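Local coordinates for protein prephenate dehydratase:Amino acid-binding ACT (Brucella abortus, PDB 6VH5) that probably catalyses the conversion of prephenate to phenylpyruvate, CO2 and water in phenylalanine biosynthesis, and binds phenylalanine at its ACT domain, at residues Ala40-Phe45 against Asp69-Ile73; Gly236-Val242 against Ser273-Leu278. One frame throughout, in Å; residues are numbered along the deposited sequence.

Interaction 1 of 2, residues Ala40-Phe45 against Asp69-Ile73; sequences ACRNMF and DLAMI
Met72 reaches Ala40 and Cys41 by a chi1 of -179°, which points CG away from the backbone N, and by bends at chi2 and chi3 that fold its thioether against the last turn of helix 40-44. The bends bring the CE methyl of Met72 to 3.6 Å from Ala40 O, the carbonyl that already accepts the backbone N-H of Met44. Farther back on the same side chain, Met72 CB meets Cys41 SG at 3.5 Å, and Met72 SD lies 4.0 Å from Ala40 CB. Met72 thus touches Ala40, Cys41 and, through CE at 4.2 Å from Met44 CB, the next turn as well. Phe45, the first residue past the helix, extends the contact toward Leu70: CD1 of Leu70 sits over one face of the ring, 3.9 Å from its centroid and 25° off the normal, a CH-pi contact displaced toward the rim. Met72 CE approaches the same ring near its plane, 4.0 Å from Phe45 CE2. Ile27 of strand 26-30 and Val198 of strand 193-200, the two neighbours of strand 70-77 in the sheet, also touch Phe45. The arrangement is a helix laid across a mixed beta-sheet, as in the alpha/beta catalytic domain of prephenate dehydratases, whose fold resembles periplasmic binding proteins.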
ATOM      1  N   ALA A  40     -19.217  -1.302  -1.738  1.00 45.28           N
ATOM      2  CA  ALA A  40     -18.921  -1.836  -3.064  1.00 48.39           C
ATOM      3  C   ALA A  40     -19.628  -3.173  -3.296  1.00 51.36           C
ATOM      4  O   ALA A  40     -20.245  -3.381  -4.349  1.00 51.53           O
ATOM      5  CB  ALA A  40     -17.409  -1.967  -3.243  1.00 40.37           C
ATOM      6  N   CYS A  41     -19.593  -4.075  -2.308  1.00 54.83           N
ATOM      7  CA  CYS A  41     -20.271  -5.365  -2.457  1.00 53.66           C
ATOM      8  C   CYS A  41     -21.754  -5.170  -2.757  1.00 61.05           C
ATOM      9  O   CYS A  41     -22.313  -5.819  -3.650  1.00 59.96           O
ATOM     10  CB  CYS A  41     -20.111  -6.212  -1.189  1.00 47.01           C
ATOM     11  SG  CYS A  41     -18.439  -6.703  -0.697  1.00 46.35           S
ATOM     12  N   ARG A  42     -22.408  -4.265  -2.017  1.00 58.26           N
ATOM     13  CA  ARG A  42     -23.844  -4.076  -2.181  1.00 55.58           C
ATOM     14  C   ARG A  42     -24.179  -3.370  -3.486  1.00 62.74           C
ATOM     15  O   ARG A  42     -25.210  -3.670  -4.101  1.00 66.86           O
ATOM     16  CB  ARG A  42     -24.416  -3.293  -0.996  1.00 59.39           C
ATOM     17  CG  ARG A  42     -24.441  -4.053   0.320  1.00 65.59           C
ATOM     18  CD  ARG A  42     -24.732  -3.096   1.457  1.00 72.82           C
ATOM     19  NE  ARG A  42     -24.537  -3.708   2.764  1.00 73.97           N
ATOM     20  CZ  ARG A  42     -25.529  -4.095   3.561  1.00 77.33           C
ATOM     21  NH1 ARG A  42     -26.793  -3.908   3.195  1.00 78.63           N
ATOM     22  NH2 ARG A  42     -25.253  -4.646   4.735  1.00 70.40           N
ATOM     23  N   ASN A  43     -23.327  -2.440  -3.927  1.00 58.31           N
ATOM     24  CA  ASN A  43     -23.608  -1.739  -5.174  1.00 64.32           C
ATOM     25  C   ASN A  43     -23.447  -2.667  -6.365  1.00 64.43           C
ATOM     26  O   ASN A  43     -24.286  -2.676  -7.276  1.00 69.49           O
ATOM     27  CB  ASN A  43     -22.680  -0.535  -5.341  1.00 61.73           C
ATOM     28  CG  ASN A  43     -22.926   0.545  -4.308  1.00 65.33           C
ATOM     29  OD1 ASN A  43     -23.845   0.449  -3.483  1.00 67.75           O
ATOM     30  ND2 ASN A  43     -22.121   1.601  -4.370  1.00 57.92           N
ATOM     31  N   MET A  44     -22.386  -3.471  -6.369  1.00 60.58           N
ATOM     32  CA  MET A  44     -22.068  -4.281  -7.538  1.00 60.41           C
ATOM     33  C   MET A  44     -22.787  -5.619  -7.536  1.00 59.08           C
ATOM     34  O   MET A  44     -23.215  -6.088  -8.596  1.00 57.95           O
ATOM     35  CB  MET A  44     -20.561  -4.512  -7.623  1.00 55.79           C
ATOM     36  CG  MET A  44     -20.135  -5.116  -8.938  1.00 58.61           C
ATOM     37  SD  MET A  44     -18.348  -5.129  -9.140  1.00 57.96           S
ATOM     38  CE  MET A  44     -18.227  -5.852 -10.777  1.00 49.41           C
ATOM     39  N   PHE A  45     -22.933  -6.232  -6.359  1.00 70.80           N
ATOM     40  CA  PHE A  45     -23.591  -7.528  -6.196  1.00 75.79           C
ATOM     41  C   PHE A  45     -24.740  -7.367  -5.202  1.00 79.63           C
ATOM     42  O   PHE A  45     -24.662  -7.837  -4.058  1.00 75.68           O
ATOM     43  CB  PHE A  45     -22.598  -8.599  -5.742  1.00 68.63           C
ATOM     44  CG  PHE A  45     -21.453  -8.803  -6.697  1.00 63.85           C
ATOM     45  CD1 PHE A  45     -21.574  -9.681  -7.769  1.00 64.02           C
ATOM     46  CD2 PHE A  45     -20.267  -8.095  -6.545  1.00 65.66           C
ATOM     47  CE1 PHE A  45     -20.524  -9.858  -8.669  1.00 65.63           C
ATOM     48  CE2 PHE A  45     -19.208  -8.261  -7.445  1.00 62.83           C
ATOM     49  CZ  PHE A  45     -19.338  -9.147  -8.506  1.00 62.89           C
ATOM     50  N   ASP A  69     -18.179 -17.033  -2.114  1.00 64.28           N
ATOM     51  CA  ASP A  69     -18.014 -17.258  -3.544  1.00 61.77           C
ATOM     52  C   ASP A  69     -17.049 -16.257  -4.167  1.00 58.42           C
ATOM     53  O   ASP A  69     -16.303 -16.617  -5.084  1.00 66.57           O
ATOM     54  CB  ASP A  69     -19.371 -17.168  -4.237  1.00 63.16           C
ATOM     55  CG  ASP A  69     -20.380 -18.144  -3.674  1.00 70.98           C
ATOM     56  OD1 ASP A  69     -19.964 -19.116  -3.007  1.00 74.91           O
ATOM     57  OD2 ASP A  69     -21.590 -17.921  -3.886  1.00 76.79           O
ATOM     58  N   LEU A  70     -17.020 -15.022  -3.663  1.00 48.97           N
ATOM     59  CA  LEU A  70     -16.204 -13.955  -4.227  1.00 62.85           C
ATOM     60  C   LEU A  70     -15.621 -13.118  -3.098  1.00 66.70           C
ATOM     61  O   LEU A  70     -16.127 -13.117  -1.970  1.00 67.63           O
ATOM     62  CB  LEU A  70     -17.013 -13.029  -5.153  1.00 55.72           C
ATOM     63  CG  LEU A  70     -17.802 -13.572  -6.341  1.00 56.63           C
ATOM     64  CD1 LEU A  70     -18.699 -12.467  -6.918  1.00 49.72           C
ATOM     65  CD2 LEU A  70     -16.857 -14.118  -7.397  1.00 56.61           C
ATOM     66  N   ALA A  71     -14.587 -12.344  -3.431  1.00 59.81           N
ATOM     67  CA  ALA A  71     -13.995 -11.406  -2.488  1.00 57.36           C
ATOM     68  C   ALA A  71     -13.857 -10.042  -3.148  1.00 58.34           C
ATOM     69  O   ALA A  71     -13.461  -9.945  -4.318  1.00 55.52           O
ATOM     70  CB  ALA A  71     -12.623 -11.888  -1.994  1.00 42.27           C
ATOM     71  N   MET A  72     -14.172  -8.990  -2.382  1.00 57.26           N
ATOM     72  CA  MET A  72     -14.113  -7.610  -2.857  1.00 55.81           C
ATOM     73  C   MET A  72     -12.924  -6.928  -2.187  1.00 58.19           C
ATOM     74  O   MET A  72     -12.987  -6.588  -0.999  1.00 62.61           O
ATOM     75  CB  MET A  72     -15.423  -6.881  -2.559  1.00 49.52           C
ATOM     76  CG  MET A  72     -15.467  -5.435  -3.037  1.00 53.80           C
ATOM     77  SD  MET A  72     -15.712  -5.182  -4.818  1.00 52.37           S
ATOM     78  CE  MET A  72     -17.442  -5.604  -5.000  1.00 54.42           C
ATOM     79  N   ILE A  73     -11.863  -6.696  -2.955  1.00 53.37           N
ATOM     80  CA  ILE A  73     -10.570  -6.277  -2.428  1.00 55.97           C
ATOM     81  C   ILE A  73     -10.191  -4.929  -3.028  1.00 60.93           C
ATOM     82  O   ILE A  73     -10.160  -4.786  -4.251  1.00 53.89           O
ATOM     83  CB  ILE A  73      -9.464  -7.304  -2.719  1.00 58.17           C
ATOM     84  CG1 ILE A  73      -9.854  -8.686  -2.171  1.00 61.84           C
ATOM     85  CG2 ILE A  73      -8.127  -6.790  -2.186  1.00 49.73           C
ATOM     86  CD1 ILE A  73     -10.149  -8.703  -0.691  1.00 55.58           C
TER

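Interaction 2 of 2, residues Gly236-Val242 against Ser273-Leu278. With EDO (1,2-ethanediol), chain K.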
ATOM      1  N   GLY A 236       5.743  -5.107 -27.860  1.00 50.27           N
ATOM      2  CA  GLY A 236       4.631  -5.664 -28.608  1.00 52.86           C
ATOM      3  C   GLY A 236       3.349  -4.886 -28.399  1.00 52.22           C
ATOM      4  O   GLY A 236       2.553  -4.720 -29.328  1.00 54.57           O
ATOM      5  N   PHE A 237       3.134  -4.390 -27.178  1.00 50.78           N
ATOM      6  CA  PHE A 237       1.961  -3.557 -26.938  1.00 46.11           C
ATOM      7  C   PHE A 237       2.083  -2.235 -27.683  1.00 45.37           C
ATOM      8  O   PHE A 237       1.099  -1.742 -28.247  1.00 46.11           O
ATOM      9  CB  PHE A 237       1.759  -3.330 -25.444  1.00 38.90           C
ATOM     10  CG  PHE A 237       1.683  -4.596 -24.649  1.00 46.91           C
ATOM     11  CD1 PHE A 237       0.518  -5.338 -24.625  1.00 44.73           C
ATOM     12  CD2 PHE A 237       2.773  -5.041 -23.914  1.00 53.79           C
ATOM     13  CE1 PHE A 237       0.447  -6.517 -23.915  1.00 47.09           C
ATOM     14  CE2 PHE A 237       2.702  -6.219 -23.185  1.00 51.79           C
ATOM     15  CZ  PHE A 237       1.540  -6.957 -23.186  1.00 49.60           C
ATOM     16  N   ALA A 238       3.305  -1.697 -27.760  1.00 42.94           N
ATOM     17  CA  ALA A 238       3.533  -0.400 -28.395  1.00 44.80           C
ATOM     18  C   ALA A 238       3.159  -0.407 -29.876  1.00 49.17           C
ATOM     19  O   ALA A 238       2.517   0.531 -30.365  1.00 50.22           O
ATOM     20  CB  ALA A 238       5.001   0.002 -28.218  1.00 40.00           C
ATOM     21  N   THR A 239       3.568  -1.449 -30.615  1.00 49.21           N
ATOM     22  CA  THR A 239       3.345  -1.503 -32.056  1.00 46.59           C
ATOM     23  C   THR A 239       2.030  -2.171 -32.447  1.00 49.00           C
ATOM     24  O   THR A 239       1.749  -2.294 -33.641  1.00 49.10           O
ATOM     25  CB  THR A 239       4.515  -2.214 -32.770  1.00 54.50           C
ATOM     26  OG1 THR A 239       4.695  -3.526 -32.217  1.00 57.11           O
ATOM     27  CG2 THR A 239       5.819  -1.411 -32.648  1.00 39.33           C
ATOM     28  N   ASN A 240       1.235  -2.651 -31.498  1.00 48.85           N
ATOM     29  CA  ASN A 240      -0.054  -3.220 -31.862  1.00 48.01           C
ATOM     30  C   ASN A 240      -1.236  -2.412 -31.347  1.00 50.41           C
ATOM     31  O   ASN A 240      -2.388  -2.796 -31.593  1.00 50.59           O
ATOM     32  CB  ASN A 240      -0.131  -4.668 -31.381  1.00 47.96           C
ATOM     33  CG  ASN A 240       0.624  -5.595 -32.297  1.00 52.15           C
ATOM     34  OD1 ASN A 240       0.140  -5.923 -33.375  1.00 55.13           O
ATOM     35  ND2 ASN A 240       1.840  -5.975 -31.906  1.00 44.35           N
ATOM     36  N   GLY A 241      -0.983  -1.261 -30.730  1.00 45.03           N
ATOM     37  CA  GLY A 241      -2.056  -0.417 -30.255  1.00 49.80           C
ATOM     38  C   GLY A 241      -2.780  -0.964 -29.054  1.00 53.76           C
ATOM     39  O   GLY A 241      -3.984  -0.731 -28.905  1.00 63.40           O
ATOM     40  N   VAL A 242      -2.074  -1.676 -28.182  1.00 52.43           N
ATOM     41  CA  VAL A 242      -2.652  -2.173 -26.939  1.00 46.15           C
ATOM     42  C   VAL A 242      -2.340  -1.155 -25.849  1.00 50.26           C
ATOM     43  O   VAL A 242      -1.167  -0.893 -25.556  1.00 55.40           O
ATOM     44  CB  VAL A 242      -2.088  -3.550 -26.572  1.00 40.85           C
ATOM     45  CG1 VAL A 242      -2.817  -4.095 -25.357  1.00 52.86           C
ATOM     46  CG2 VAL A 242      -2.166  -4.503 -27.740  1.00 42.91           C
ATOM     47  N   SER A 273      -4.560  -8.424 -32.096  1.00 59.49           N
ATOM     48  CA  SER A 273      -3.565  -7.461 -31.642  1.00 54.24           C
ATOM     49  C   SER A 273      -2.989  -7.849 -30.289  1.00 55.28           C
ATOM     50  O   SER A 273      -1.765  -7.831 -30.101  1.00 56.70           O
ATOM     51  CB  SER A 273      -4.183  -6.070 -31.601  1.00 57.61           C
ATOM     52  OG  SER A 273      -4.243  -5.532 -32.917  1.00 65.28           O
ATOM     53  N   VAL A 274      -3.847  -8.260 -29.352  1.00 56.54           N
ATOM     54  CA  VAL A 274      -3.360  -8.677 -28.045  1.00 48.15           C
ATOM     55  C   VAL A 274      -2.589  -9.980 -28.161  1.00 49.61           C
ATOM     56  O   VAL A 274      -1.524 -10.153 -27.553  1.00 52.38           O
ATOM     57  CB  VAL A 274      -4.539  -8.790 -27.061  1.00 55.03           C
ATOM     58  CG1 VAL A 274      -4.046  -9.214 -25.688  1.00 43.05           C
ATOM     59  CG2 VAL A 274      -5.284  -7.450 -26.979  1.00 59.83           C
ATOM     60  N   GLN A 275      -3.098 -10.904 -28.971  1.00 52.60           N
ATOM     61  CA  GLN A 275      -2.407 -12.165 -29.211  1.00 53.70           C
ATOM     62  C   GLN A 275      -0.973 -11.925 -29.671  1.00 61.19           C
ATOM     63  O   GLN A 275      -0.037 -12.570 -29.182  1.00 67.10           O
ATOM     64  CB  GLN A 275      -3.189 -12.968 -30.247  1.00 47.11           C
ATOM     65  CG  GLN A 275      -2.942 -14.440 -30.279  1.00 68.04           C
ATOM     66  CD  GLN A 275      -3.743 -15.119 -31.382  1.00 87.79           C
ATOM     67  OE1 GLN A 275      -3.178 -15.779 -32.252  1.00102.12           O
ATOM     68  NE2 GLN A 275      -5.056 -14.928 -31.371  1.00 92.92           N
ATOM     69  N   LEU A 276      -0.775 -10.970 -30.585  1.00 57.36           N
ATOM     70  CA  LEU A 276       0.568 -10.696 -31.087  1.00 54.67           C
ATOM     71  C   LEU A 276       1.446 -10.063 -30.013  1.00 58.38           C
ATOM     72  O   LEU A 276       2.577 -10.508 -29.782  1.00 60.39           O
ATOM     73  CB  LEU A 276       0.482  -9.780 -32.303  1.00 53.07           C
ATOM     74  CG  LEU A 276      -0.029 -10.341 -33.619  1.00 55.35           C
ATOM     75  CD1 LEU A 276      -0.205  -9.219 -34.620  1.00 53.36           C
ATOM     76  CD2 LEU A 276       0.961 -11.346 -34.139  1.00 54.29           C
ATOM     77  N   ALA A 277       0.916  -9.052 -29.308  1.00 50.85           N
ATOM     78  CA  ALA A 277       1.672  -8.405 -28.242  1.00 44.52           C
ATOM     79  C   ALA A 277       2.104  -9.410 -27.181  1.00 52.38           C
ATOM     80  O   ALA A 277       3.279  -9.455 -26.796  1.00 57.08           O
ATOM     81  CB  ALA A 277       0.828  -7.298 -27.602  1.00 40.46           C
ATOM     82  N   LEU A 278       1.177 -10.259 -26.728  1.00 54.76           N
ATOM     83  CA  LEU A 278       1.529 -11.251 -25.713  1.00 59.08           C
ATOM     84  C   LEU A 278       2.558 -12.240 -26.251  1.00 58.61           C
ATOM     85  O   LEU A 278       3.442 -12.691 -25.511  1.00 61.12           O
ATOM     86  CB  LEU A 278       0.273 -11.975 -25.211  1.00 55.93           C
ATOM     87  CG  LEU A 278      -0.653 -11.137 -24.313  1.00 51.59           C
ATOM     88  CD1 LEU A 278      -1.940 -11.888 -23.905  1.00 40.26           C
ATOM     89  CD2 LEU A 278       0.115 -10.688 -23.077  1.00 48.97           C
TER
HETATM   90  C1  EDO K 302       3.724   0.471 -23.817  1.00 65.82           C
HETATM   91  O1  EDO K 302       3.594   1.904 -23.840  1.00 49.93           O
HETATM   92  C2  EDO K 302       2.418  -0.230 -24.213  1.00 65.65           C
HETATM   93  O2  EDO K 302       1.451   0.674 -24.773  1.00 58.93           O
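Ala277 and Gly236 mark the tight part of this helix pair: their CA atoms are 4.1 Å apart, and Ala277 CB lies 3.5 Å from Gly236 O. The absence of a side chain at Gly236 permits this approach, since a beta carbon there would run into Ala277 O. Segments 236-240 and 273-278 run roughly antiparallel (149°), with a closest approach of the axes of 8.3 Å. Ala277 CB also meets the Phe237 ring obliquely, 3.6 Å from CD1, while Leu278 CD2 reaches the ring edge near CZ. With CG1 of Val242 anti to the backbone N (chi1 -174°), CG2 falls anti to the carbonyl carbon and comes within 4.1 Å of Ala277 CB. Toward Asn240 the backbones part, Asn240 CA and Ser273 CA being 5.5 Å apart, and the partly exposed Asn240, Ser273 and Leu276 line this side. Asn240 ND2 turns back to donate to Gly236 O (3.0 Å, 165°), in the carbonyl plane and on a lone pair; that bond fixes the amide's rotation and leaves OD1 beside Leu276 CD1. A 1,2-ethanediol, probably from the crystallisation liquor, places C2 3.4 Å from Phe237 CB and is hydrogen-bonded to Ala228 N and Tyr231 N of the second subunit. Ile265 of strand 258-266 touches Phe237, Val242 and Val274, consistent with both helices packing on the same face of the four-stranded antiparallel ACT sheet.

Interactions 1 and 2 belong to different domains of the chain, with centres 32 Å apart and nearest atoms about 21 Å apart. Residues 40-45 and 69-73 lie in the catalytic part, where the side chain of Ala40 is about 7 Å from that of Thr194, predicted to be essential for dehydratase activity. Residues 236-242 and 273-278 pair the two helices of the ACT domain, with the side chain of Phe237 about 6 Å from a bound phenylalanine. Helix 229-240 begins with pocket residues Ala229 and Leu230, and segment 236-242 runs directly into pocket residues Asn243 to Leu247. Any coupling between phenylalanine binding and catalysis would have to pass through intervening structure, consistent with allosteric feedback in this family.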